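PDB 3DMH: probable ribosomal RNA small subunit methyltransferase from Thermus thermophilus, which methylates the exocyclic N2 amino group of a guanine in 16S ribosomal RNA, using S-adenosylmethionine as methyl donor. Local coordinates for residues 196-201 and 276-281; 189-194 and 210-215. All coordinates share one frame; numbering follows the deposited sequence.

Contact 1: residues 196-201 and 276-281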
ATOM      1  N   ALA A 196     -28.248  -0.986   1.058  1.00 24.48           N
ATOM      2  CA  ALA A 196     -27.866  -2.257   0.438  1.00 24.09           C
ATOM      3  C   ALA A 196     -26.786  -2.971   1.244  1.00 23.74           C
ATOM      4  O   ALA A 196     -25.943  -2.327   1.863  1.00 23.88           O
ATOM      5  CB  ALA A 196     -27.402  -2.035  -0.999  1.00 24.29           C
ATOM      6  N   GLU A 197     -26.823  -4.299   1.222  1.00 23.46           N
ATOM      7  CA  GLU A 197     -25.901  -5.128   1.996  1.00 23.80           C
ATOM      8  C   GLU A 197     -24.675  -5.512   1.201  1.00 22.96           C
ATOM      9  O   GLU A 197     -24.798  -5.972   0.065  1.00 23.09           O
ATOM     10  CB  GLU A 197     -26.589  -6.417   2.436  1.00 24.21           C
ATOM     11  CG  GLU A 197     -27.675  -6.219   3.471  1.00 26.27           C
ATOM     12  CD  GLU A 197     -27.140  -5.708   4.803  1.00 29.78           C
ATOM     13  OE1 GLU A 197     -25.999  -6.067   5.184  1.00 31.08           O
ATOM     14  OE2 GLU A 197     -27.881  -4.948   5.470  1.00 32.01           O
ATOM     15  N   TYR A 198     -23.505  -5.344   1.822  1.00 22.23           N
ATOM     16  CA  TYR A 198     -22.221  -5.738   1.231  1.00 21.72           C
ATOM     17  C   TYR A 198     -21.450  -6.625   2.194  1.00 21.99           C
ATOM     18  O   TYR A 198     -21.493  -6.418   3.408  1.00 22.67           O
ATOM     19  CB  TYR A 198     -21.375  -4.505   0.879  1.00 21.62           C
ATOM     20  CG  TYR A 198     -22.055  -3.581  -0.100  1.00 20.75           C
ATOM     21  CD1 TYR A 198     -21.894  -3.744  -1.477  1.00 22.22           C
ATOM     22  CD2 TYR A 198     -22.903  -2.571   0.349  1.00 21.44           C
ATOM     23  CE1 TYR A 198     -22.541  -2.906  -2.377  1.00 21.63           C
ATOM     24  CE2 TYR A 198     -23.555  -1.739  -0.540  1.00 20.44           C
ATOM     25  CZ  TYR A 198     -23.378  -1.911  -1.897  1.00 21.79           C
ATOM     26  OH  TYR A 198     -24.034  -1.075  -2.770  1.00 22.20           O
ATOM     27  N   THR A 199     -20.744  -7.616   1.653  1.00 20.75           N
ATOM     28  CA  THR A 199     -19.788  -8.377   2.442  1.00 20.51           C
ATOM     29  C   THR A 199     -18.413  -8.110   1.874  1.00 20.11           C
ATOM     30  O   THR A 199     -18.097  -8.547   0.766  1.00 20.83           O
ATOM     31  CB  THR A 199     -20.074  -9.884   2.425  1.00 20.63           C
ATOM     32  OG1 THR A 199     -21.383 -10.115   2.967  1.00 21.81           O
ATOM     33  CG2 THR A 199     -19.062 -10.627   3.276  1.00 22.01           C
ATOM     34  N   PHE A 200     -17.611  -7.397   2.648  1.00 18.98           N
ATOM     35  CA  PHE A 200     -16.233  -7.115   2.258  1.00 19.12           C
ATOM     36  C   PHE A 200     -15.284  -8.225   2.689  1.00 19.02           C
ATOM     37  O   PHE A 200     -15.486  -8.887   3.712  1.00 19.96           O
ATOM     38  CB  PHE A 200     -15.785  -5.762   2.798  1.00 19.60           C
ATOM     39  CG  PHE A 200     -16.592  -4.612   2.273  1.00 18.61           C
ATOM     40  CD1 PHE A 200     -16.311  -4.052   1.031  1.00 19.46           C
ATOM     41  CD2 PHE A 200     -17.657  -4.102   3.008  1.00 19.29           C
ATOM     42  CE1 PHE A 200     -17.062  -2.988   0.538  1.00 19.43           C
ATOM     43  CE2 PHE A 200     -18.425  -3.046   2.527  1.00 19.61           C
ATOM     44  CZ  PHE A 200     -18.122  -2.477   1.286  1.00 20.63           C
ATOM     45  N   HIS A 201     -14.239  -8.420   1.888  1.00 18.80           N
ATOM     46  CA  HIS A 201     -13.258  -9.472   2.111  1.00 18.29           C
ATOM     47  C   HIS A 201     -11.912  -8.824   1.990  1.00 18.58           C
ATOM     48  O   HIS A 201     -11.680  -8.041   1.074  1.00 18.51           O
ATOM     49  CB  HIS A 201     -13.368 -10.546   1.043  1.00 18.93           C
ATOM     50  CG  HIS A 201     -14.559 -11.431   1.213  1.00 19.07           C
ATOM     51  ND1 HIS A 201     -15.840 -11.049   0.866  1.00 22.47           N
ATOM     52  CD2 HIS A 201     -14.668 -12.675   1.734  1.00 19.27           C
ATOM     53  CE1 HIS A 201     -16.680 -12.031   1.145  1.00 21.60           C
ATOM     54  NE2 HIS A 201     -15.995 -13.027   1.675  1.00 23.39           N
ATOM     55  N   GLU A 276     -16.168 -10.275  -6.461  1.00 20.48           N
ATOM     56  CA  GLU A 276     -16.638 -11.628  -6.782  1.00 21.82           C
ATOM     57  C   GLU A 276     -17.718 -12.085  -5.822  1.00 21.64           C
ATOM     58  O   GLU A 276     -18.742 -12.640  -6.244  1.00 21.79           O
ATOM     59  CB  GLU A 276     -15.476 -12.613  -6.700  1.00 22.93           C
ATOM     60  CG  GLU A 276     -14.452 -12.468  -7.803  1.00 26.73           C
ATOM     61  CD  GLU A 276     -13.124 -13.147  -7.472  1.00 33.28           C
ATOM     62  OE1 GLU A 276     -13.111 -14.057  -6.599  1.00 36.51           O
ATOM     63  OE2 GLU A 276     -12.097 -12.780  -8.095  1.00 35.14           O
ATOM     64  N   ALA A 277     -17.483 -11.852  -4.532  1.00 21.28           N
ATOM     65  CA  ALA A 277     -18.388 -12.313  -3.477  1.00 21.26           C
ATOM     66  C   ALA A 277     -19.749 -11.623  -3.523  1.00 21.51           C
ATOM     67  O   ALA A 277     -20.750 -12.167  -3.045  1.00 21.35           O
ATOM     68  CB  ALA A 277     -17.745 -12.109  -2.112  1.00 20.81           C
ATOM     69  N   ASN A 278     -19.775 -10.419  -4.094  1.00 21.16           N
ATOM     70  CA  ASN A 278     -20.992  -9.610  -4.146  1.00 21.88           C
ATOM     71  C   ASN A 278     -21.699  -9.597  -5.532  1.00 22.42           C
ATOM     72  O   ASN A 278     -22.575  -8.738  -5.751  1.00 22.45           O
ATOM     73  CB  ASN A 278     -20.698  -8.193  -3.616  1.00 21.61           C
ATOM     74  CG  ASN A 278     -20.409  -8.178  -2.111  1.00 21.19           C
ATOM     75  OD1 ASN A 278     -21.320  -7.970  -1.297  1.00 23.72           O
ATOM     76  ND2 ASN A 278     -19.159  -8.450  -1.730  1.00 19.70           N
ATOM     77  N   ALA A 279     -21.280 -10.506  -6.462  1.00 24.14           N
ATOM     78  CA  ALA A 279     -21.879 -10.549  -7.824  1.00 23.51           C
ATOM     79  C   ALA A 279     -21.792  -9.224  -8.555  1.00 24.35           C
ATOM     80  O   ALA A 279     -22.719  -8.752  -9.228  1.00 22.76           O
ATOM     81  CB  ALA A 279     -23.324 -11.096  -7.796  1.00 24.98           C
ATOM     82  N   LEU A 280     -20.620  -8.592  -8.395  1.00 22.95           N
ATOM     83  CA  LEU A 280     -20.309  -7.230  -8.948  1.00 23.43           C
ATOM     84  C   LEU A 280     -19.071  -7.184  -9.848  1.00 23.26           C
ATOM     85  O   LEU A 280     -18.114  -7.923  -9.622  1.00 24.10           O
ATOM     86  CB  LEU A 280     -20.106  -6.211  -7.811  1.00 23.32           C
ATOM     87  CG  LEU A 280     -21.326  -5.797  -6.972  1.00 22.36           C
ATOM     88  CD1 LEU A 280     -20.921  -4.986  -5.748  1.00 23.54           C
ATOM     89  CD2 LEU A 280     -22.331  -5.014  -7.827  1.00 22.19           C
ATOM     90  N   LYS A 281     -19.073  -6.297 -10.847  1.00 23.59           N
ATOM     91  CA  LYS A 281     -17.943  -6.177 -11.788  1.00 24.18           C
ATOM     92  C   LYS A 281     -17.310  -4.794 -11.736  1.00 23.77           C
ATOM     93  O   LYS A 281     -17.997  -3.772 -11.779  1.00 24.27           O
ATOM     94  CB  LYS A 281     -18.388  -6.479 -13.237  1.00 24.92           C
ATOM     95  CG  LYS A 281     -18.590  -7.965 -13.579  1.00 26.68           C
ATOM     96  CD  LYS A 281     -19.921  -8.493 -13.058  1.00 31.44           C
ATOM     97  CE  LYS A 281     -20.049  -9.996 -13.256  1.00 31.51           C
ATOM     98  NZ  LYS A 281     -21.045 -10.553 -12.305  1.00 34.44           N
TER
HETATM   99  O   HOH W   1     -23.813  -7.675  -2.075  0.60 31.95           O
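Asn-278 reaches across to the backbone of Thr-199 and grips it with both ends of its carboxamide. From CB, the chain leaves with CG anti to its own carbonyl carbon (chi1 -69°), which directs the amide at the strand. Asn-278 OD1 accepts from Thr-199 N at 3.0 Å, the N-H arriving in the carbonyl plane on a lone pair and nearly straight at 169°. On the other branch, Asn-278 ND2 donates to Thr-199 O at 2.7 Å, and this acceptor lies in the plane of the amide. Two bonds to one residue fix which way round the carboxamide sits. Asn-278 OD1 accepts a second hydrogen bond, from water 1, 2.6 Å away, which also donates to Glu-197 O, while ND2 additionally bonds Gly-274 O in the helix. With the carboxamide cut back to an alanine, Thr-199 N would probably lose its acceptor, Thr-199 O would keep the weak His-201 ND1 bond, and the helix end would be held less firmly. Van der Waals contacts flank the amide: His-201 CE1 lies 3.4 Å from Ala-277 CB, and Leu-280 CD1 meets the Tyr-198 ring at its edge, 4.3 Å from Tyr-198 CE1. Ala-279, with positive phi, completes a Schellman motif that ends helix 265-277. The contact thus ties strand 196-202 to that helix terminus, with Tyr-198 and Leu-280 both touching Arg-253 of helix 248-253.

Contact 2: residues 189-194 and 210-215. With GMP (guanosine), chain E.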
ATOM      1  N   PHE A 189     -16.361  -9.176   6.576  1.00 21.11           N
ATOM      2  CA  PHE A 189     -17.357  -8.542   7.432  1.00 20.54           C
ATOM      3  C   PHE A 189     -18.469  -7.961   6.560  1.00 20.39           C
ATOM      4  O   PHE A 189     -18.254  -7.646   5.400  1.00 19.67           O
ATOM      5  CB  PHE A 189     -16.715  -7.468   8.315  1.00 20.51           C
ATOM      6  CG  PHE A 189     -16.299  -6.230   7.561  1.00 19.55           C
ATOM      7  CD1 PHE A 189     -17.186  -5.163   7.442  1.00 20.91           C
ATOM      8  CD2 PHE A 189     -15.041  -6.136   6.958  1.00 21.22           C
ATOM      9  CE1 PHE A 189     -16.836  -4.014   6.749  1.00 20.72           C
ATOM     10  CE2 PHE A 189     -14.675  -4.987   6.275  1.00 22.23           C
ATOM     11  CZ  PHE A 189     -15.567  -3.925   6.158  1.00 21.88           C
ATOM     12  N   SER A 190     -19.673  -7.842   7.114  1.00 20.39           N
ATOM     13  CA  SER A 190     -20.766  -7.274   6.340  1.00 21.16           C
ATOM     14  C   SER A 190     -21.098  -5.859   6.807  1.00 21.23           C
ATOM     15  O   SER A 190     -20.896  -5.521   7.974  1.00 21.75           O
ATOM     16  CB  SER A 190     -21.996  -8.179   6.387  1.00 21.63           C
ATOM     17  OG  SER A 190     -22.816  -7.871   7.499  1.00 23.41           O
ATOM     18  N   ALA A 191     -21.598  -5.042   5.887  1.00 21.18           N
ATOM     19  CA  ALA A 191     -21.999  -3.674   6.183  1.00 22.01           C
ATOM     20  C   ALA A 191     -23.189  -3.283   5.311  1.00 22.26           C
ATOM     21  O   ALA A 191     -23.306  -3.740   4.168  1.00 23.04           O
ATOM     22  CB  ALA A 191     -20.845  -2.713   5.953  1.00 22.46           C
ATOM     23  N   ARG A 192     -24.061  -2.435   5.843  1.00 22.21           N
ATOM     24  CA  ARG A 192     -25.152  -1.901   5.053  1.00 22.72           C
ATOM     25  C   ARG A 192     -24.795  -0.485   4.642  1.00 23.73           C
ATOM     26  O   ARG A 192     -24.489   0.356   5.489  1.00 24.82           O
ATOM     27  CB  ARG A 192     -26.467  -1.937   5.837  1.00 21.74           C
ATOM     28  CG  ARG A 192     -27.689  -1.643   4.988  1.00 22.84           C
ATOM     29  CD  ARG A 192     -28.953  -1.791   5.834  1.00 22.68           C
ATOM     30  NE  ARG A 192     -30.188  -1.521   5.091  1.00 24.63           N
ATOM     31  CZ  ARG A 192     -30.799  -2.397   4.300  1.00 25.46           C
ATOM     32  NH1 ARG A 192     -30.287  -3.612   4.124  1.00 27.65           N
ATOM     33  NH2 ARG A 192     -31.920  -2.055   3.671  1.00 27.06           N
ATOM     34  N   ILE A 193     -24.772  -0.250   3.333  1.00 23.89           N
ATOM     35  CA  ILE A 193     -24.392   1.039   2.783  1.00 23.75           C
ATOM     36  C   ILE A 193     -25.477   1.539   1.840  1.00 23.55           C
ATOM     37  O   ILE A 193     -25.835   0.859   0.873  1.00 23.05           O
ATOM     38  CB  ILE A 193     -23.009   0.971   2.052  1.00 23.62           C
ATOM     39  CG1 ILE A 193     -21.891   0.559   3.029  1.00 23.24           C
ATOM     40  CG2 ILE A 193     -22.687   2.304   1.390  1.00 25.33           C
ATOM     41  CD1 ILE A 193     -20.586   0.119   2.359  1.00 23.70           C
ATOM     42  N   LEU A 194     -26.004   2.723   2.142  1.00 24.58           N
ATOM     43  CA  LEU A 194     -27.054   3.358   1.342  1.00 25.28           C
ATOM     44  C   LEU A 194     -28.192   2.392   0.989  1.00 24.96           C
ATOM     45  O   LEU A 194     -28.631   2.322  -0.161  1.00 25.09           O
ATOM     46  CB  LEU A 194     -26.461   3.997   0.068  1.00 25.81           C
ATOM     47  CG  LEU A 194     -25.326   5.023   0.167  1.00 27.29           C
ATOM     48  CD1 LEU A 194     -24.740   5.307  -1.214  1.00 27.88           C
ATOM     49  CD2 LEU A 194     -25.793   6.308   0.827  1.00 29.84           C
ATOM     50  N   GLY A 210     -11.909  -4.686   8.788  1.00 20.30           N
ATOM     51  CA  GLY A 210     -12.982  -5.105   9.712  1.00 19.97           C
ATOM     52  C   GLY A 210     -14.218  -4.221   9.783  1.00 20.88           C
ATOM     53  O   GLY A 210     -15.229  -4.626  10.359  1.00 20.69           O
ATOM     54  N   LYS A 211     -14.151  -3.022   9.198  1.00 20.98           N
ATOM     55  CA  LYS A 211     -15.293  -2.090   9.200  1.00 22.34           C
ATOM     56  C   LYS A 211     -15.110  -1.003   8.158  1.00 22.35           C
ATOM     57  O   LYS A 211     -13.987  -0.634   7.836  1.00 22.59           O
ATOM     58  CB  LYS A 211     -15.502  -1.435  10.568  1.00 22.77           C
ATOM     59  CG  LYS A 211     -14.366  -0.533  11.022  1.00 24.76           C
ATOM     60  CD  LYS A 211     -14.503  -0.239  12.519  1.00 28.43           C
ATOM     61  CE  LYS A 211     -13.595   0.906  12.955  1.00 30.51           C
ATOM     62  NZ  LYS A 211     -12.161   0.568  12.769  1.00 33.24           N
ATOM     63  N   VAL A 212     -16.224  -0.477   7.653  1.00 22.85           N
ATOM     64  CA  VAL A 212     -16.175   0.614   6.690  1.00 22.61           C
ATOM     65  C   VAL A 212     -15.771   1.917   7.388  1.00 21.83           C
ATOM     66  O   VAL A 212     -16.364   2.296   8.414  1.00 22.12           O
ATOM     67  CB  VAL A 212     -17.528   0.760   5.951  1.00 23.65           C
ATOM     68  CG1 VAL A 212     -17.488   1.923   4.986  1.00 22.47           C
ATOM     69  CG2 VAL A 212     -17.847  -0.518   5.180  1.00 24.46           C
ATOM     70  N   ASP A 213     -14.737   2.577   6.846  1.00 21.51           N
ATOM     71  CA  ASP A 213     -14.319   3.896   7.329  1.00 20.92           C
ATOM     72  C   ASP A 213     -15.520   4.856   7.316  1.00 19.86           C
ATOM     73  O   ASP A 213     -16.161   5.033   6.283  1.00 19.57           O
ATOM     74  CB  ASP A 213     -13.183   4.432   6.429  1.00 21.55           C
ATOM     75  CG  ASP A 213     -12.640   5.801   6.875  1.00 23.03           C
ATOM     76  OD1 ASP A 213     -13.179   6.432   7.801  1.00 25.34           O
ATOM     77  OD2 ASP A 213     -11.642   6.250   6.268  1.00 24.14           O
ATOM     78  N   PRO A 214     -15.851   5.457   8.478  1.00 19.93           N
ATOM     79  CA  PRO A 214     -16.918   6.467   8.496  1.00 20.36           C
ATOM     80  C   PRO A 214     -16.717   7.575   7.443  1.00 20.29           C
ATOM     81  O   PRO A 214     -17.698   8.108   6.926  1.00 20.92           O
ATOM     82  CB  PRO A 214     -16.838   7.031   9.918  1.00 20.28           C
ATOM     83  CG  PRO A 214     -16.272   5.867  10.738  1.00 21.23           C
ATOM     84  CD  PRO A 214     -15.269   5.231   9.814  1.00 20.14           C
ATOM     85  N   ALA A 215     -15.467   7.899   7.102  1.00 19.98           N
ATOM     86  CA  ALA A 215     -15.208   8.917   6.085  1.00 19.26           C
ATOM     87  C   ALA A 215     -15.721   8.475   4.712  1.00 19.77           C
ATOM     88  O   ALA A 215     -16.269   9.284   3.945  1.00 19.99           O
ATOM     89  CB  ALA A 215     -13.707   9.244   6.014  1.00 19.10           C
TER
HETATM   90  C4' GMP E 385     -10.364   9.031  13.093  1.00 35.04           C
HETATM   91  O4' GMP E 385     -10.171   9.526  11.762  1.00 34.35           O
HETATM   92  C3' GMP E 385      -9.123   8.222  13.431  1.00 35.10           C
HETATM   93  O3' GMP E 385      -9.428   6.843  13.183  1.00 37.19           O
HETATM   94  C2' GMP E 385      -8.089   8.702  12.429  1.00 33.44           C
HETATM   95  O2' GMP E 385      -7.137   7.683  12.125  1.00 35.73           O
HETATM   96  C1' GMP E 385      -8.947   9.025  11.217  1.00 30.01           C
HETATM   97  N9  GMP E 385      -8.416  10.063  10.308  1.00 28.75           N
HETATM   98  C8  GMP E 385      -7.651  11.126  10.607  1.00 27.39           C
HETATM   99  N7  GMP E 385      -7.384  11.869   9.501  1.00 28.28           N
HETATM  100  C5  GMP E 385      -8.014  11.281   8.459  1.00 27.09           C
HETATM  101  C6  GMP E 385      -8.159  11.529   7.001  1.00 27.64           C
HETATM  102  O6  GMP E 385      -7.618  12.515   6.459  1.00 26.21           O
HETATM  103  N1  GMP E 385      -8.893  10.654   6.289  1.00 26.73           N
HETATM  104  C2  GMP E 385      -9.498   9.573   6.843  1.00 27.53           C
HETATM  105  N2  GMP E 385     -10.225   8.717   6.086  1.00 26.43           N
HETATM  106  N3  GMP E 385      -9.407   9.287   8.172  1.00 26.36           N
HETATM  107  C4  GMP E 385      -8.697  10.093   9.000  1.00 27.70           C
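Gly-210 lies against the Phe-189 ring, its carbonyl carbon 3.4 Å above the plane and over the centre, with Gly-210 O 3.4 Å from Phe-189 CG. Lys-211 N follows over the same face but nearer the rim, 3.5 Å from Phe-189 CZ, so the aromatic face packs on a peptide group. Phe-189 presents that face because CG sits between its backbone N and carbonyl carbon (chi1 72°). Val-212 then turns CG2 to the strand, where this one methyl lies at the ring edge of Phe-189 and also touches Ala-191 CB at 3.8 Å. Ile-193 CD1 meets it tip to tip, 4.0 Å from Val-212 CG2. The segment next enters helix 214-227, which precedes the first strand of the Rossmann-like methyltransferase sheet, 236-240. Asp-213 is the N-cap: its OD1 accepts from Ala-215 N at 2.8 Å, the donor standing well above the carboxylate plane. The other oxygen, Asp-213 OD2, accepts from N2 of guanosine at 2.9 Å and is also bonded by Asn-305 ND2; the capping bond probably helps to hold the carboxylate beside the amino group that is methylated. Ala-215 CB approaches N2 of guanosine to 3.5 Å.

The two contacts have centres 12 Å apart and share the two-stranded antiparallel sheet of strands 187-193 and 196-202. Backbone bonds join them directly, Phe-200 N to Phe-189 O and Ala-191 N to Tyr-198 O, both 2.8 Å. Their segments alternate along the chain, in the order 189-194, 196-201, 210-215 and 276-281. Contact 1 secures the hairpin to the end of helix 265-277, which connects strands 257-262 and 283-286 in the chain, the latter an outermost strand of the methyltransferase sheet. Contact 2 packs it on residues 210-212, which lead into the helix start where Asp-213 and Ala-215 meet guanosine, consistent with a hairpin packed on the methyltransferase domain beside the substrate site.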